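Local structure of putative short-chain dehydrogenase/reductase (Corynebacterium glutamicum, 3E9N) at residues 23-28 / 78-83; 55-60 / 103-108; 116-121 / 167-172; 125-130 / 212-217; 174-179 / 204-209. The protein is probably an NAD(P)-dependent oxidoreductase of the short-chain dehydrogenase/reductase family, perhaps with acetoacetyl-CoA reductase activity. All coordinates share one frame; numbering follows the deposited sequence. Where two conformers were deposited one is given.

How the interactions relate
Four contacts set a helix against the parallel Rossmann sheet or the chain entering it; interaction 2 joins two helices. Interactions 1, 4 and 5 share the face covered by helices 16-25 and 203-214, while interactions 2 and 3 use helix 95-124 on the other face. Strands 78-81, 127-131 and 170-176 are neighbours and link interactions 1, 3, 4 and 5. Interactions 1 and 4, about 10 Å apart between centres, also meet where Leu25 CD2 lies 3.5 Å from Ile214 CD1. Interaction 2 is about 18 Å, centre to centre, from interaction 1, yet Ala83 CB touches Leu105 CD1 at 3.9 Å. By homology, Ala83, Asn106 and Gly177 probably lie near the cofactor and catalytic region.

Interaction 1. Residues 23-28 / 78-83; sequences KDLSRD and TLVHAA
Leu25, in the C-terminal part of helix 16-25, overlaps the methyl group of Thr78 tip to tip, its CD1 lying 4.0 Å from Thr78 CG2. The same leucine methyl reaches the neighbouring inward-facing residue of the strand, with Leu25 CD1 4.4 Å from Val80 CG2. An extended leucine (chi2 -176°) suits a place where the backbones stay well separated, the closest CA pair, Leu25 and Thr78, being 8.8 Å apart. Threonine serves here through its two unlike branches: with chi1 at -55° CG2 points away from its own backbone N and meets the leucine, while OG1 is turned aside to a weak hydrogen bond with His29 NE2. This is a helix lying on a sheet in the Rossmann fold, the helix being the one that follows the first strand. Leu25 also packs on Ala8 and Val10 of that strand, and nearby Asp24 and Asp28 both form salt bridges with Arg211. Beyond the strand, Ala83 N is hydrogen-bonded to Thr11 OG1, a link as in classical relatives between the glycine-rich cofactor motif and the turn after the fourth strand.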
# COMPACT_ATOMS: atom_id res chain seq x y z
N LYS A 23 18.32 25.67 -9.36
CA LYS A 23 19.47 25.71 -10.29
C LYS A 23 19.20 24.79 -11.48
O LYS A 23 19.54 25.13 -12.60
CB LYS A 23 20.82 25.36 -9.61
CG LYS A 23 21.03 26.00 -8.24
CD LYS A 23 22.51 26.15 -7.76
CE LYS A 23 23.26 24.81 -7.81
NZ LYS A 23 24.12 24.56 -6.60
N ASP A 24 18.56 23.64 -11.26
CA ASP A 24 18.36 22.70 -12.38
C ASP A 24 17.37 23.23 -13.39
O ASP A 24 17.64 23.20 -14.59
CB ASP A 24 17.91 21.31 -11.91
CG ASP A 24 17.67 20.35 -13.07
OD1 ASP A 24 18.65 19.76 -13.51
OD2 ASP A 24 16.53 20.17 -13.56
N LEU A 25 16.21 23.67 -12.91
CA LEU A 25 15.12 24.15 -13.76
C LEU A 25 15.43 25.44 -14.51
O LEU A 25 14.75 25.77 -15.47
CB LEU A 25 13.87 24.43 -12.91
CG LEU A 25 13.20 23.23 -12.22
CD1 LEU A 25 11.89 23.68 -11.49
CD2 LEU A 25 12.92 22.17 -13.28
N SER A 26 16.39 26.21 -13.98
CA SER A 26 16.77 27.50 -14.54
C SER A 26 17.48 27.27 -15.86
O SER A 26 17.68 28.21 -16.61
CB SER A 26 17.64 28.33 -13.58
OG SER A 26 18.96 27.81 -13.43
N ARG A 27 17.87 26.03 -16.15
CA ARG A 27 18.43 25.73 -17.45
C ARG A 27 17.40 26.03 -18.55
O ARG A 27 17.75 26.54 -19.62
CB ARG A 27 18.95 24.28 -17.54
CG ARG A 27 20.09 23.94 -16.49
CD ARG A 27 20.09 22.45 -15.97
NE ARG A 27 19.97 21.48 -17.06
CZ ARG A 27 19.68 20.19 -16.93
NH1 ARG A 27 19.49 19.65 -15.73
NH2 ARG A 27 19.58 19.41 -18.00
N ASP A 28 16.13 25.75 -18.32
CA ASP A 28 15.20 25.85 -19.43
C ASP A 28 13.87 26.45 -19.00
O ASP A 28 12.91 26.30 -19.74
CB ASP A 28 14.97 24.47 -20.09
CG ASP A 28 14.50 23.41 -19.08
OD1 ASP A 28 14.04 22.33 -19.51
OD2 ASP A 28 14.59 23.68 -17.85
N THR A 78 5.86 23.86 -14.73
CA THR A 78 6.37 23.05 -13.66
C THR A 78 6.10 23.77 -12.33
O THR A 78 6.50 24.94 -12.11
CB THR A 78 7.92 22.85 -13.85
OG1 THR A 78 8.19 22.31 -15.14
CG2 THR A 78 8.50 21.91 -12.80
N LEU A 79 5.44 23.06 -11.42
CA LEU A 79 5.20 23.51 -10.07
C LEU A 79 5.74 22.42 -9.12
O LEU A 79 5.28 21.25 -9.16
CB LEU A 79 3.69 23.66 -9.86
CG LEU A 79 3.17 23.93 -8.44
CD1 LEU A 79 3.83 25.22 -7.75
CD2 LEU A 79 1.58 23.94 -8.38
N VAL A 80 6.69 22.79 -8.29
CA VAL A 80 7.34 21.85 -7.37
C VAL A 80 7.14 22.34 -5.94
O VAL A 80 7.57 23.44 -5.61
CB VAL A 80 8.84 21.76 -7.64
CG1 VAL A 80 9.58 20.87 -6.55
CG2 VAL A 80 9.08 21.28 -9.08
N HIS A 81 6.52 21.52 -5.10
CA HIS A 81 6.18 21.87 -3.76
C HIS A 81 7.29 21.28 -2.87
O HIS A 81 7.24 20.11 -2.51
CB HIS A 81 4.81 21.28 -3.36
CG HIS A 81 3.64 21.77 -4.16
ND1 HIS A 81 3.13 23.05 -4.05
CD2 HIS A 81 2.85 21.14 -5.07
CE1 HIS A 81 2.08 23.19 -4.85
NE2 HIS A 81 1.87 22.04 -5.47
N ALA A 82 8.33 22.07 -2.60
CA ALA A 82 9.38 21.71 -1.66
C ALA A 82 9.31 22.48 -0.30
O ALA A 82 10.19 22.34 0.51
CB ALA A 82 10.76 21.89 -2.29
N ALA A 83 8.31 23.30 -0.04
CA ALA A 83 8.19 23.81 1.34
C ALA A 83 7.86 22.61 2.26
O ALA A 83 8.66 22.22 3.13
CB ALA A 83 7.15 24.90 1.43

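Interaction 2. Residues 55-60 / 103-108; sequences SDIVKE and LDLNVI
Helix packs on helix in this small apolar contact near the surface, where the first turn of the short helix 57-63 rests on the long helix 95-124. Leu105 reaches between two branched neighbours: its CD1 is 3.6 Å from Ile57 CG2 and 3.8 Å from Val58 CG2, and it crosses both side chains at about a right angle. Ile57 can present CG2 because its longer arm, CG1, runs anti to the backbone N (chi1 -167°). Val58 uses both methyls. While CG2 meets Leu105, Val58 CG1 lies 4.1 Å from Asp104 OD1 and about as close to its CB, an apolar methyl beside the aspartate side chain with no hydrogen bond. The short side chain of Val58 suits this place, for its CA is only 6.1 Å from that of Leu105.

The start of helix 57-63 is tied down by polar groups. Asp56 is its N-cap, with OD1 accepting a weak bond from Lys59 N, and the carboxylate of Glu60 takes hydrogen bonds from Ser55 OG and Asp56 N, both arriving above its plane. In the long helix Leu103 O accepts from both Val107 N and Ile108 N in a wider, pi-type turn. Leu103 and Ile108 also pack on the second subunit. Asn106, within that turn, probably corresponds to the asparagine of the catalytic tetrad in classical short-chain dehydrogenases, whose long helix is likewise distorted at this point.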
# COMPACT_ATOMS: atom_id res chain seq x y z
N SER A 55 8.55 35.19 0.86
CA SER A 55 7.18 34.83 1.06
C SER A 55 7.07 34.02 2.31
O SER A 55 7.93 33.19 2.61
CB SER A 55 6.71 33.97 -0.12
OG SER A 55 5.32 33.74 -0.00
N ASP A 56 6.00 34.29 3.04
CA ASP A 56 5.58 33.53 4.21
C ASP A 56 4.43 32.76 3.57
O ASP A 56 3.36 33.31 3.34
CB ASP A 56 5.09 34.52 5.27
CG ASP A 56 4.30 33.86 6.43
OD1 ASP A 56 3.86 32.70 6.30
OD2 ASP A 56 4.09 34.55 7.45
N ILE A 57 4.69 31.51 3.20
CA ILE A 57 3.84 30.85 2.23
C ILE A 57 2.46 30.44 2.79
O ILE A 57 1.42 30.64 2.13
CB ILE A 57 4.59 29.67 1.59
CG1 ILE A 57 3.80 29.20 0.37
CG2 ILE A 57 4.84 28.56 2.63
CD1 ILE A 57 4.50 28.10 -0.41
N VAL A 58 2.44 29.95 4.01
CA VAL A 58 1.17 29.55 4.62
C VAL A 58 0.26 30.78 4.68
O VAL A 58 -0.90 30.74 4.23
CB VAL A 58 1.34 29.01 6.06
CG1 VAL A 58 -0.00 28.87 6.70
CG2 VAL A 58 2.14 27.71 6.11
N LYS A 59 0.80 31.88 5.20
CA LYS A 59 0.04 33.11 5.31
C LYS A 59 -0.47 33.55 3.94
O LYS A 59 -1.68 33.74 3.73
CB LYS A 59 0.84 34.20 6.03
N GLU A 60 0.44 33.69 2.98
CA GLU A 60 0.03 34.10 1.63
C GLU A 60 -0.93 33.11 0.94
O GLU A 60 -2.03 33.50 0.52
CB GLU A 60 1.25 34.52 0.78
CG GLU A 60 1.94 35.76 1.40
CD GLU A 60 3.41 35.94 1.03
OE1 GLU A 60 4.22 36.32 1.93
OE2 GLU A 60 3.78 35.72 -0.15
N LEU A 103 0.28 20.24 8.91
CA LEU A 103 -0.77 20.01 7.93
C LEU A 103 -0.91 21.22 7.06
O LEU A 103 -1.17 21.07 5.87
CB LEU A 103 -2.12 19.72 8.57
CG LEU A 103 -2.13 18.36 9.22
CD1 LEU A 103 -3.48 18.05 9.90
CD2 LEU A 103 -1.78 17.31 8.19
N ASP A 104 -0.82 22.41 7.64
CA ASP A 104 -0.97 23.64 6.83
C ASP A 104 0.11 23.62 5.73
O ASP A 104 -0.16 23.70 4.53
CB ASP A 104 -0.75 24.90 7.67
CG ASP A 104 -2.00 25.35 8.40
OD1 ASP A 104 -1.91 26.28 9.24
OD2 ASP A 104 -3.09 24.77 8.14
N LEU A 105 1.34 23.46 6.16
CA LEU A 105 2.43 23.61 5.25
C LEU A 105 2.62 22.41 4.31
O LEU A 105 2.91 22.63 3.15
CB LEU A 105 3.71 23.88 6.03
CG LEU A 105 4.91 24.22 5.16
CD1 LEU A 105 4.60 25.44 4.31
CD2 LEU A 105 6.11 24.47 6.09
N ASN A 106 2.45 21.17 4.80
CA ASN A 106 2.73 19.96 3.97
C ASN A 106 1.55 19.47 3.09
O ASN A 106 1.74 18.71 2.13
CB ASN A 106 3.21 18.80 4.83
CG ASN A 106 4.43 19.14 5.70
OD1 ASN A 106 5.21 20.02 5.38
ND2 ASN A 106 4.62 18.37 6.80
N VAL A 107 0.33 19.90 3.42
CA VAL A 107 -0.84 19.35 2.76
C VAL A 107 -1.73 20.47 2.23
O VAL A 107 -2.06 20.48 1.04
CB VAL A 107 -1.64 18.45 3.71
CG1 VAL A 107 -2.84 17.86 3.01
CG2 VAL A 107 -0.76 17.35 4.28
N ILE A 108 -2.13 21.42 3.08
CA ILE A 108 -3.11 22.41 2.62
C ILE A 108 -2.55 23.41 1.59
O ILE A 108 -3.14 23.65 0.55
CB ILE A 108 -3.88 23.08 3.78
CG1 ILE A 108 -4.45 22.02 4.74
CG2 ILE A 108 -5.01 23.90 3.19
CD1 ILE A 108 -4.99 22.55 6.15

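Interaction 3. Residues 116-121 / 167-172; sequences QLLPAL and NGIRVS
Apolar contacts carry the meeting of Leu118 and Leu121 with Ile169. The CD1 methyl of Ile169 is the shared point, 3.7 Å from Leu118 CD1, with the two side chains crossing at about a right angle, and 3.7 Å from Leu121 CB. Its CG1 passes beside the backbone of Leu121, 3.9 Å from Leu121 O. Ile169 gets there by running straight out: CG1 is anti to the carbonyl carbon (chi1 -62°) and chi2 is extended, so the long arm of the isoleucine reaches the helix. Leu118 does the opposite, bending at CG so that its CD1 turns in although its CB does not point at Ile169 but along the interface. Leucine and isoleucine suit this largely buried seam, which Phe160 and Glu164 of helix 144-164 close alongside Leu118.

In the fold this joins the C-terminal part of helix 95-124 to the chain entering strand 170-176, on the face of the Rossmann sheet that helix 144-164 also covers. Strands 127-131 and 170-176, adjacent and parallel, are linked by that helix in a beta-alpha-beta crossover.

Backbone features shape both sides. Pro119 has no N-H to give, and the helix is kinked there. Gly168 takes a positive phi (95°), at which a side chain would press on the carbonyl O of Asn167; its own O is hydrogen-bonded to Arg230 of the third subunit.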
# COMPACT_ATOMS: atom_id res chain seq x y z
N GLN A 116 -4.98 27.43 -6.94
CA GLN A 116 -4.94 28.83 -7.37
C GLN A 116 -4.23 28.91 -8.71
O GLN A 116 -4.57 29.77 -9.52
CB GLN A 116 -4.24 29.75 -6.32
CG GLN A 116 -4.97 29.85 -4.95
CD GLN A 116 -4.04 30.33 -3.84
OE1 GLN A 116 -2.88 30.63 -4.11
NE2 GLN A 116 -4.54 30.41 -2.60
N LEU A 117 -3.26 28.01 -8.96
CA LEU A 117 -2.50 28.01 -10.24
C LEU A 117 -3.11 27.05 -11.23
O LEU A 117 -2.62 26.92 -12.35
CB LEU A 117 -1.03 27.62 -10.05
CG LEU A 117 -0.15 28.48 -9.14
CD1 LEU A 117 1.24 27.93 -8.96
CD2 LEU A 117 -0.11 29.88 -9.76
N LEU A 118 -4.18 26.39 -10.84
CA LEU A 118 -4.85 25.46 -11.75
C LEU A 118 -5.06 25.95 -13.21
O LEU A 118 -4.83 25.19 -14.16
CB LEU A 118 -6.17 24.95 -11.14
CG LEU A 118 -6.66 23.60 -11.64
CD1 LEU A 118 -5.51 22.57 -11.62
CD2 LEU A 118 -7.78 23.11 -10.79
N PRO A 119 -5.58 27.17 -13.40
CA PRO A 119 -5.90 27.58 -14.79
C PRO A 119 -4.67 27.65 -15.65
O PRO A 119 -4.71 27.27 -16.82
CB PRO A 119 -6.48 29.00 -14.61
CG PRO A 119 -7.19 28.93 -13.26
CD PRO A 119 -6.29 28.01 -12.39
N ALA A 120 -3.60 28.16 -15.06
CA ALA A 120 -2.33 28.24 -15.73
C ALA A 120 -1.68 26.85 -15.94
O ALA A 120 -0.88 26.67 -16.87
CB ALA A 120 -1.39 29.14 -14.93
N LEU A 121 -1.97 25.90 -15.05
CA LEU A 121 -1.36 24.58 -15.14
C LEU A 121 -2.03 23.83 -16.31
O LEU A 121 -1.36 23.15 -17.06
CB LEU A 121 -1.57 23.77 -13.84
CG LEU A 121 -0.72 24.16 -12.66
CD1 LEU A 121 -1.26 23.57 -11.29
CD2 LEU A 121 0.77 23.89 -12.85
N ASN A 167 -6.98 16.96 -18.36
CA ASN A 167 -6.66 18.32 -18.73
C ASN A 167 -5.24 18.51 -19.12
O ASN A 167 -4.83 19.64 -19.38
CB ASN A 167 -7.05 19.25 -17.63
CG ASN A 167 -8.50 19.15 -17.31
OD1 ASN A 167 -9.33 19.11 -18.22
ND2 ASN A 167 -8.83 19.04 -16.02
N GLY A 168 -4.46 17.41 -19.16
CA GLY A 168 -3.10 17.54 -19.64
C GLY A 168 -2.12 17.72 -18.51
O GLY A 168 -0.91 17.84 -18.76
N ILE A 169 -2.62 17.76 -17.28
CA ILE A 169 -1.75 17.92 -16.12
C ILE A 169 -1.14 16.60 -15.65
O ILE A 169 -1.83 15.57 -15.53
CB ILE A 169 -2.47 18.60 -14.94
CG1 ILE A 169 -2.91 20.03 -15.34
CG2 ILE A 169 -1.58 18.59 -13.67
CD1 ILE A 169 -3.68 20.77 -14.27
N ARG A 170 0.18 16.62 -15.41
CA ARG A 170 0.84 15.48 -14.86
C ARG A 170 1.15 15.75 -13.39
O ARG A 170 1.48 16.89 -12.98
CB ARG A 170 2.11 15.12 -15.67
CG ARG A 170 1.77 14.86 -17.18
CD ARG A 170 2.93 14.23 -17.93
NE ARG A 170 4.05 15.15 -18.17
CZ ARG A 170 5.13 14.86 -18.92
NH1 ARG A 170 5.28 13.67 -19.52
NH2 ARG A 170 6.07 15.78 -19.06
N VAL A 171 0.99 14.70 -12.59
CA VAL A 171 1.14 14.82 -11.17
C VAL A 171 2.11 13.75 -10.71
O VAL A 171 1.99 12.59 -11.10
CB VAL A 171 -0.19 14.69 -10.46
CG1 VAL A 171 0.03 14.93 -8.96
CG2 VAL A 171 -1.17 15.74 -10.98
N SER A 172 3.08 14.15 -9.89
CA SER A 172 4.10 13.25 -9.48
C SER A 172 4.54 13.47 -8.03
O SER A 172 4.52 14.60 -7.52
CB SER A 172 5.27 13.36 -10.44
OG SER A 172 6.26 12.42 -10.07

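Interaction 4. Residues 125-130 / 212-217; sequences SGCVIY and FVIDAG
Strand 127-131 runs beside the C-terminal part of helix 203-214, with the CA atoms of Cys127 and Ile214 6.5 Å apart and those of Ile129 and Val213 8.4 Å apart. The wider gap is filled by Ile129, whose CD1 meets two helix methyls, 3.6 Å from Ile214 CG2 and 3.8 Å from Val213 CG1. Ile129 and Ile214 cross at about a right angle, whereas Ile129 and Val213 slide past each other in opposite directions, which also brings Ile129 CG1 within 3.9 Å of Val213 CG1. Ile214 has CG1 in the cramped place between its backbone N and carbonyl carbon (chi1 72°), and this turns CG2 onto the strand. At the narrower spacing the smaller Cys127 fits, touching Ile214 CG2 through CB at 4.2 Å.

Compact, beta-branched Ile129 suits a central strand of the Rossmann sheet, whose two faces are both covered by helices, while Val213 and Ile214 offer methyls close to the helix backbone. Val128 points to the other face, and the ring of Tyr130 packs there on helices 95-124 and 144-164 and meets the ring of His81. The turn before the strand is a Schellman motif at the end of helix 95-124, Ser125 having positive phi. Beyond Val213 lies Ile222 of strand 220-229, the outermost in this chain, and Phe212 stacks on its counterpart, Phe212 of the third subunit.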
# COMPACT_ATOMS: atom_id res chain seq x y z
N SER A 125 -0.54 22.56 -19.85
CA SER A 125 -0.43 21.13 -19.53
C SER A 125 0.76 20.79 -18.58
O SER A 125 1.57 19.90 -18.86
CB SER A 125 -0.33 20.29 -20.81
OG SER A 125 -1.49 20.44 -21.58
N GLY A 126 0.88 21.51 -17.48
CA GLY A 126 2.08 21.44 -16.65
C GLY A 126 2.22 20.20 -15.79
O GLY A 126 1.35 19.31 -15.74
N CYS A 127 3.33 20.15 -15.08
CA CYS A 127 3.64 19.06 -14.17
C CYS A 127 3.65 19.60 -12.76
O CYS A 127 4.30 20.62 -12.51
CB CYS A 127 5.05 18.55 -14.42
SG CYS A 127 5.22 17.81 -15.97
N VAL A 128 2.95 18.91 -11.85
CA VAL A 128 2.93 19.25 -10.45
C VAL A 128 3.68 18.14 -9.70
O VAL A 128 3.33 16.97 -9.77
CB VAL A 128 1.46 19.42 -9.87
CG1 VAL A 128 1.48 19.77 -8.36
CG2 VAL A 128 0.73 20.49 -10.61
N ILE A 129 4.73 18.51 -8.99
CA ILE A 129 5.49 17.53 -8.30
C ILE A 129 5.47 17.80 -6.81
O ILE A 129 5.77 18.92 -6.40
CB ILE A 129 6.93 17.49 -8.80
CG1 ILE A 129 6.95 17.04 -10.27
CG2 ILE A 129 7.75 16.51 -7.92
CD1 ILE A 129 8.06 17.60 -11.08
N TYR A 130 5.09 16.81 -6.01
CA TYR A 130 5.11 16.92 -4.54
C TYR A 130 6.33 16.22 -3.98
O TYR A 130 6.68 15.13 -4.47
CB TYR A 130 3.85 16.29 -3.94
CG TYR A 130 2.53 16.85 -4.46
CD1 TYR A 130 1.96 17.97 -3.90
CD2 TYR A 130 1.83 16.22 -5.51
CE1 TYR A 130 0.73 18.45 -4.37
CE2 TYR A 130 0.62 16.69 -5.99
CZ TYR A 130 0.07 17.79 -5.42
OH TYR A 130 -1.11 18.31 -5.90
N PHE A 212 14.13 14.18 -14.12
CA PHE A 212 13.67 12.97 -14.77
C PHE A 212 12.15 12.99 -14.97
O PHE A 212 11.64 12.48 -15.97
CB PHE A 212 14.07 11.76 -13.94
CG PHE A 212 13.45 10.47 -14.41
CD1 PHE A 212 13.85 9.91 -15.62
CD2 PHE A 212 12.51 9.82 -13.64
CE1 PHE A 212 13.29 8.74 -16.06
CE2 PHE A 212 11.97 8.61 -14.06
CZ PHE A 212 12.35 8.08 -15.26
N VAL A 213 11.41 13.59 -14.03
CA VAL A 213 9.96 13.46 -14.11
C VAL A 213 9.38 14.33 -15.22
O VAL A 213 8.51 13.91 -16.03
CB VAL A 213 9.28 13.80 -12.75
CG1 VAL A 213 7.82 14.28 -12.95
CG2 VAL A 213 9.36 12.59 -11.76
N ILE A 214 9.88 15.56 -15.31
CA ILE A 214 9.30 16.53 -16.24
C ILE A 214 9.79 16.28 -17.66
O ILE A 214 9.11 16.61 -18.62
CB ILE A 214 9.60 18.00 -15.82
CG1 ILE A 214 11.07 18.39 -16.03
CG2 ILE A 214 9.22 18.23 -14.38
CD1 ILE A 214 11.40 19.78 -15.36
N ASP A 215 10.97 15.65 -17.78
CA ASP A 215 11.53 15.30 -19.08
C ASP A 215 10.88 14.08 -19.68
O ASP A 215 11.14 13.80 -20.83
CB ASP A 215 13.03 15.04 -18.98
CG ASP A 215 13.89 16.34 -19.07
OD1 ASP A 215 13.39 17.49 -19.27
OD2 ASP A 215 15.14 16.15 -18.97
N ALA A 216 10.06 13.34 -18.95
CA ALA A 216 9.46 12.12 -19.55
C ALA A 216 8.59 12.39 -20.74
O ALA A 216 7.90 13.39 -20.79
CB ALA A 216 8.64 11.34 -18.53
N GLY A 217 8.58 11.46 -21.69
CA GLY A 217 7.86 11.70 -22.94
C GLY A 217 6.37 11.81 -22.71
O GLY A 217 5.88 11.50 -21.63

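Interaction 5. Residues 174-179 / 204-209; sequences VSPGPT and KEIANA
Val174 presents a single methyl, CG1, to two residues one helical turn apart, lying 4.0 Å from Ala209 CB and 4.2 Å from Ile206 CD1. The torsion that sends CG1 outward, anti to the backbone N (chi1 168°), puts CG2 beside that nitrogen, where it packs on Ile129 in the neighbouring strand. Ile206 leans in differently. Its CB points along the interface, not at the strand, but a bent arm (chi2 -67°) swings CD1 onto the strand, where it also meets the proline ring, 4.3 Å from Pro176 CG. Alanine suits position 209 because the backbones approach most closely there, Val174 CA and Ala209 CA being 7.1 Å apart. The helix runs roughly antiparallel to the strand (158°), as helices do on a Rossmann sheet. Pro176 and Gly177, at the C-terminal end of the sixth strand, match the Pro-Gly pair of classical short-chain dehydrogenases, which probably lies close to the cofactor here. Met17 of helix 16-25 touches both Pro176 and Ile206, and Ala209 packs on Phe212 of the third subunit. No hydrogen bond or charge pair spans the segments, so the contact rests on van der Waals packing of methyl and ring carbons and on buried apolar surface.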
# COMPACT_ATOMS: atom_id res chain seq x y z
N VAL A 174 7.71 12.67 -5.45
CA VAL A 174 9.02 12.19 -5.25
C VAL A 174 9.07 11.93 -3.76
O VAL A 174 8.82 12.85 -2.99
CB VAL A 174 10.05 13.26 -5.70
CG1 VAL A 174 11.47 12.89 -5.24
CG2 VAL A 174 9.95 13.44 -7.24
N SER A 175 9.36 10.69 -3.35
CA SER A 175 9.26 10.35 -1.91
C SER A 175 10.59 9.96 -1.28
O SER A 175 11.04 8.81 -1.38
CB SER A 175 8.26 9.24 -1.65
OG SER A 175 7.19 9.27 -2.59
N PRO A 176 11.25 10.92 -0.65
CA PRO A 176 12.44 10.57 0.14
C PRO A 176 12.10 9.83 1.45
O PRO A 176 11.00 9.95 1.98
CB PRO A 176 13.08 11.92 0.47
CG PRO A 176 12.09 12.97 -0.04
CD PRO A 176 10.82 12.30 -0.46
N GLY A 177 13.05 9.09 2.00
CA GLY A 177 12.78 8.45 3.27
C GLY A 177 14.00 7.68 3.73
O GLY A 177 14.98 7.61 3.03
N PRO A 178 13.92 7.10 4.92
CA PRO A 178 15.07 6.40 5.48
C PRO A 178 15.30 5.01 4.86
O PRO A 178 14.39 4.41 4.31
CB PRO A 178 14.71 6.27 6.97
CG PRO A 178 13.19 6.26 6.99
CD PRO A 178 12.74 7.09 5.81
N THR A 179 16.53 4.53 4.95
CA THR A 179 16.85 3.20 4.46
C THR A 179 16.77 2.23 5.61
O THR A 179 17.52 2.39 6.57
CB THR A 179 18.27 3.17 3.83
OG1 THR A 179 18.21 3.63 2.46
CG2 THR A 179 18.88 1.79 3.89
N LYS A 204 20.94 17.29 -4.46
CA LYS A 204 20.95 17.28 -5.91
C LYS A 204 20.22 16.07 -6.54
O LYS A 204 19.75 16.18 -7.66
CB LYS A 204 22.38 17.45 -6.50
N GLU A 205 20.13 14.95 -5.83
CA GLU A 205 19.45 13.74 -6.33
C GLU A 205 17.95 13.95 -6.43
O GLU A 205 17.29 13.41 -7.31
CB GLU A 205 19.75 12.53 -5.43
CG GLU A 205 21.26 12.39 -5.07
CD GLU A 205 22.07 11.90 -6.24
OE1 GLU A 205 21.57 10.97 -6.93
OE2 GLU A 205 23.20 12.42 -6.49
N ILE A 206 17.41 14.77 -5.53
CA ILE A 206 16.02 15.20 -5.61
C ILE A 206 15.76 16.10 -6.84
O ILE A 206 14.79 15.88 -7.60
CB ILE A 206 15.59 15.88 -4.29
CG1 ILE A 206 15.87 14.93 -3.10
CG2 ILE A 206 14.10 16.27 -4.38
CD1 ILE A 206 14.99 13.66 -3.12
N ALA A 207 16.65 17.07 -7.06
CA ALA A 207 16.63 17.87 -8.30
C ALA A 207 16.68 16.95 -9.55
O ALA A 207 15.84 17.09 -10.43
CB ALA A 207 17.76 18.90 -8.32
N ASN A 208 17.62 16.00 -9.61
CA ASN A 208 17.61 15.00 -10.71
C ASN A 208 16.29 14.23 -10.83
O ASN A 208 15.84 13.96 -11.94
CB ASN A 208 18.80 14.01 -10.63
CG ASN A 208 20.14 14.74 -10.53
OD1 ASN A 208 20.21 15.92 -10.81
ND2 ASN A 208 21.17 14.06 -10.04
N ALA A 209 15.69 13.88 -9.68
CA ALA A 209 14.43 13.16 -9.75
C ALA A 209 13.39 14.02 -10.42
O ALA A 209 12.61 13.54 -11.24
CB ALA A 209 13.94 12.69 -8.36